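Local coordinates for protein rhamnonate dehydratase (Gibberella zeae PH-1, PDB 3FXG) that probably dehydrates rhamnonate, as a magnesium-binding lyase of the enolase superfamily, at residues H333-I336 against N340-F343; V93-E98 against Y402-P407. All blocks are in the same frame, centred on the assembly; numbering follows the deposited sequence.

Contact 1. Residues H333-I336 against N340-F343; sequences HFQI and NTPF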
# COMPACT_ATOMS: atom_id res chain seq x y z
N HIS A 333 -15.02 26.93 26.69
CA HIS A 333 -15.24 27.90 25.63
C HIS A 333 -14.97 27.31 24.26
O HIS A 333 -15.59 27.69 23.27
CB HIS A 333 -14.37 29.14 25.85
CG HIS A 333 -14.93 30.10 26.86
ND1 HIS A 333 -14.93 29.83 28.22
CD2 HIS A 333 -15.49 31.32 26.72
CE1 HIS A 333 -15.47 30.86 28.86
NE2 HIS A 333 -15.81 31.77 27.98
N PHE A 334 -14.04 26.36 24.20
CA PHE A 334 -13.71 25.72 22.95
C PHE A 334 -14.78 24.70 22.56
O PHE A 334 -15.30 24.74 21.44
CB PHE A 334 -12.35 25.01 23.06
CG PHE A 334 -11.98 24.23 21.84
CD1 PHE A 334 -11.60 24.87 20.67
CD2 PHE A 334 -12.03 22.84 21.86
CE1 PHE A 334 -11.29 24.14 19.53
CE2 PHE A 334 -11.72 22.10 20.72
CZ PHE A 334 -11.35 22.76 19.55
N GLN A 335 -15.11 23.80 23.48
CA GLN A 335 -16.11 22.77 23.22
C GLN A 335 -17.48 23.28 22.80
O GLN A 335 -18.17 22.66 22.00
CB GLN A 335 -16.30 21.87 24.45
CG GLN A 335 -15.16 20.90 24.71
CD GLN A 335 -14.70 20.20 23.45
OE1 GLN A 335 -14.01 20.80 22.62
NE2 GLN A 335 -15.07 18.93 23.29
N ILE A 336 -17.88 24.41 23.36
CA ILE A 336 -19.19 24.97 23.06
C ILE A 336 -19.26 25.65 21.69
O ILE A 336 -20.35 25.93 21.19
CB ILE A 336 -19.59 26.00 24.15
CG1 ILE A 336 -21.11 26.18 24.19
CG2 ILE A 336 -18.92 27.34 23.86
CD1 ILE A 336 -21.83 24.97 24.75
N ASN A 340 -17.33 19.84 15.77
CA ASN A 340 -16.93 18.49 16.15
C ASN A 340 -16.41 18.33 17.58
O ASN A 340 -15.43 17.63 17.82
CB ASN A 340 -15.88 17.97 15.16
CG ASN A 340 -14.61 18.80 15.17
OD1 ASN A 340 -14.66 20.03 15.33
ND2 ASN A 340 -13.47 18.14 14.99
N THR A 341 -17.06 18.99 18.53
CA THR A 341 -16.68 18.93 19.94
C THR A 341 -17.96 18.64 20.71
O THR A 341 -18.55 19.52 21.33
CB THR A 341 -16.07 20.28 20.38
OG1 THR A 341 -16.91 21.36 19.96
CG2 THR A 341 -14.69 20.46 19.76
N PRO A 342 -18.41 17.36 20.68
CA PRO A 342 -19.61 16.81 21.30
C PRO A 342 -19.85 16.91 22.81
O PRO A 342 -20.98 17.06 23.25
CB PRO A 342 -19.60 15.36 20.83
CG PRO A 342 -18.15 15.04 20.82
CD PRO A 342 -17.56 16.28 20.15
N PHE A 343 -18.79 16.79 23.60
CA PHE A 343 -18.96 16.86 25.04
C PHE A 343 -17.66 17.22 25.73
O PHE A 343 -16.65 17.46 25.08
CB PHE A 343 -19.52 15.54 25.57
CG PHE A 343 -18.87 14.32 24.99
CD1 PHE A 343 -17.63 13.89 25.45
CD2 PHE A 343 -19.49 13.61 23.97
CE1 PHE A 343 -17.01 12.77 24.89
CE2 PHE A 343 -18.88 12.49 23.40
CZ PHE A 343 -17.64 12.07 23.87

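Contact 2. Residues V93-E98 against Y402-P407; sequences VHQHFE and YLFKVP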
# COMPACT_ATOMS: atom_id res chain seq x y z
N VAL A 93 9.18 31.93 29.91
CA VAL A 93 8.29 33.03 29.57
C VAL A 93 9.06 34.33 29.35
O VAL A 93 8.93 34.98 28.31
CB VAL A 93 7.24 33.28 30.69
CG1 VAL A 93 6.54 34.61 30.44
CG2 VAL A 93 6.23 32.15 30.74
N HIS A 94 9.87 34.69 30.33
CA HIS A 94 10.64 35.93 30.28
C HIS A 94 11.93 35.88 29.49
O HIS A 94 12.26 36.82 28.77
CB HIS A 94 10.91 36.42 31.70
CG HIS A 94 9.67 36.70 32.49
ND1 HIS A 94 8.86 37.78 32.23
CD2 HIS A 94 9.07 36.00 33.48
CE1 HIS A 94 7.81 37.74 33.03
NE2 HIS A 94 7.91 36.67 33.80
N GLN A 95 12.68 34.79 29.61
CA GLN A 95 13.94 34.69 28.89
C GLN A 95 13.78 34.50 27.39
O GLN A 95 14.58 35.02 26.60
CB GLN A 95 14.78 33.54 29.47
CG GLN A 95 15.32 33.81 30.87
CD GLN A 95 16.22 35.03 30.93
OE1 GLN A 95 15.83 36.08 31.43
NE2 GLN A 95 17.43 34.89 30.41
N HIS A 96 12.74 33.78 26.97
CA HIS A 96 12.57 33.56 25.54
C HIS A 96 11.37 34.23 24.87
O HIS A 96 11.53 34.99 23.92
CB HIS A 96 12.51 32.05 25.26
CG HIS A 96 12.72 31.69 23.82
ND1 HIS A 96 12.63 30.40 23.35
CD2 HIS A 96 13.06 32.45 22.75
CE1 HIS A 96 12.89 30.38 22.06
NE2 HIS A 96 13.16 31.61 21.67
N PHE A 97 10.17 33.96 25.37
CA PHE A 97 8.97 34.48 24.74
C PHE A 97 8.57 35.94 24.90
O PHE A 97 7.91 36.50 24.02
CB PHE A 97 7.80 33.56 25.11
CG PHE A 97 8.07 32.11 24.81
CD1 PHE A 97 8.36 31.71 23.50
CD2 PHE A 97 8.10 31.16 25.82
CE1 PHE A 97 8.68 30.38 23.22
CE2 PHE A 97 8.41 29.83 25.55
CZ PHE A 97 8.70 29.44 24.24
N GLU A 98 8.98 36.58 25.99
CA GLU A 98 8.61 37.98 26.19
C GLU A 98 8.97 38.88 25.01
O GLU A 98 8.22 39.80 24.67
CB GLU A 98 9.25 38.53 27.47
CG GLU A 98 8.73 39.91 27.86
CD GLU A 98 9.20 40.37 29.23
OE1 GLU A 98 9.49 39.51 30.09
OE2 GLU A 98 9.27 41.59 29.45
N TYR A 402 12.88 35.85 41.46
CA TYR A 402 14.00 35.16 42.09
C TYR A 402 14.77 34.24 41.14
O TYR A 402 15.97 34.02 41.32
CB TYR A 402 13.52 34.37 43.31
CG TYR A 402 12.82 33.07 42.99
CD1 TYR A 402 13.53 31.86 42.97
CD2 TYR A 402 11.45 33.04 42.72
CE1 TYR A 402 12.89 30.66 42.68
CE2 TYR A 402 10.80 31.83 42.44
CZ TYR A 402 11.52 30.65 42.42
OH TYR A 402 10.89 29.47 42.13
N LEU A 403 14.08 33.70 40.14
CA LEU A 403 14.70 32.79 39.18
C LEU A 403 15.75 33.46 38.30
O LEU A 403 16.55 32.78 37.65
CB LEU A 403 13.62 32.16 38.30
CG LEU A 403 12.67 31.16 38.97
CD1 LEU A 403 11.50 30.87 38.05
CD2 LEU A 403 13.43 29.88 39.30
N PHE A 404 15.75 34.79 38.28
CA PHE A 404 16.70 35.52 37.46
C PHE A 404 17.80 36.22 38.25
O PHE A 404 18.62 36.93 37.68
CB PHE A 404 15.93 36.54 36.61
CG PHE A 404 14.77 35.93 35.86
CD1 PHE A 404 15.00 35.05 34.80
CD2 PHE A 404 13.46 36.21 36.23
CE1 PHE A 404 13.93 34.45 34.13
CE2 PHE A 404 12.39 35.62 35.57
CZ PHE A 404 12.62 34.74 34.52
N LYS A 405 17.81 36.00 39.56
CA LYS A 405 18.83 36.59 40.42
C LYS A 405 20.06 35.70 40.45
O LYS A 405 20.34 35.04 41.46
CB LYS A 405 18.29 36.79 41.84
CG LYS A 405 17.62 38.13 42.08
CD LYS A 405 16.44 38.36 41.16
CE LYS A 405 15.87 39.76 41.33
NZ LYS A 405 15.40 40.01 42.72
N VAL A 406 20.80 35.68 39.35
CA VAL A 406 22.00 34.86 39.25
C VAL A 406 23.14 35.47 40.06
O VAL A 406 23.45 36.66 39.92
CB VAL A 406 22.44 34.69 37.78
CG1 VAL A 406 22.59 36.06 37.12
CG2 VAL A 406 23.75 33.92 37.70
N PRO A 407 23.77 34.67 40.93
CA PRO A 407 24.88 35.18 41.75
C PRO A 407 26.09 35.58 40.91
O PRO A 407 26.30 35.06 39.81
CB PRO A 407 25.18 34.01 42.69
CG PRO A 407 24.80 32.82 41.87
CD PRO A 407 23.51 33.25 41.23

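Contact 1. Residues H333-I336 against N340-F343
Q335 and T341 meet in two ways, by a hydrogen bond to the Q335 carbonyl and by packing of the Q335 amide against the threonine's carbons. The hydroxyl of T341 donates to the carbonyl of Q335, OG1 to O 2.7 Å, arriving at a C=O...donor angle of 118° and well tilted from the carbonyl plane. T341 OG1 can do this because chi1 of 48° sets it between its own N and carbonyl carbon, while the methyl swings toward F334, whose CE2 lies 3.5 Å from T341 CG2. The amide of Q335 slants across the same threonine, its OE1 only 3.0 Å from T341 CG2, a tight approach. Its NE2 passes on to F343, donating to F343 O at 2.8 Å, nearly straight at 172° and in the plane of the amide. The glutamine chain bends at its second torsion to follow this path.

Farther out, V322 O accepts a second bond from Q335 NE2, which fixes the flip of the amide, and K161 NZ also donates to Q335 O. The contact thus ties helix 329-335 to the loop leading into barrel strand 344-347. Two side-chain donors, T341 OG1 and K161 NZ, satisfy the buried Q335 carbonyl, and the lysine's charge probably polarises it further.

Contact 2. Residues V93-E98 against Y402-P407
F404 carries the C-terminal tail onto helix 86-101 of the N-terminal capping domain, the alpha+beta part that accompanies the barrel in the enolase superfamily. The ring projects from the end of a short 3-10 turn, residues 402-404, and meets two consecutive helix residues, H94 and Q95.

The contacts across the interface are nonpolar in the main. F404 CZ rests against H94 CB at 3.7 Å and also approaches CD2 of the imidazole. The ring planes stand almost perpendicular, at 88°, yet the offset between the rings, with centroids 5.7 Å apart, makes this neither a stack nor an edge-to-face pair. V93 CG1 lies over one face of the imidazole. The neighbouring side of the phenyl ring belongs to Q95, where CG comes within 3.6 Å of F404 CE1. A bend at its second torsion folds the glutamine along the phenyl, and its OE1 reaches 3.6 Å from F404 CD1. The amide and ring planes lie 36° apart. W91, one turn earlier on the helix, adds a further ring to F404. A second subunit packs nearby, its I398 touching V406 and P407.

Of the polar bonds, none joins the two segments; they orient the imidazole instead. A bond at each ring nitrogen of H94 fixes its rotation. NE2 is bonded to S16 OG of strand 11-19. Within the helix, H94 ND1 donates to E98 OE1 at 2.8 Å and 168°, the carboxylate oxygen lying in the ring plane and being met nearly along its C-O axis.

In the fold
Burial separates these two contacts most clearly. Contact 1 joins pieces only four residues apart; it is buried within the barrel domain and is held by directed hydrogen bonds. Contact 2 closes a loop of some three hundred residues at the surface, where an aromatic side chain packs on a helix and no hydrogen bond crosses between the segments. They share no helix or strand, lie on opposite sides of the chain's centre with their own centres about 36 Å apart, and differ in neighbours: contact 2 borders a second subunit, whereas no other chain touches contact 1.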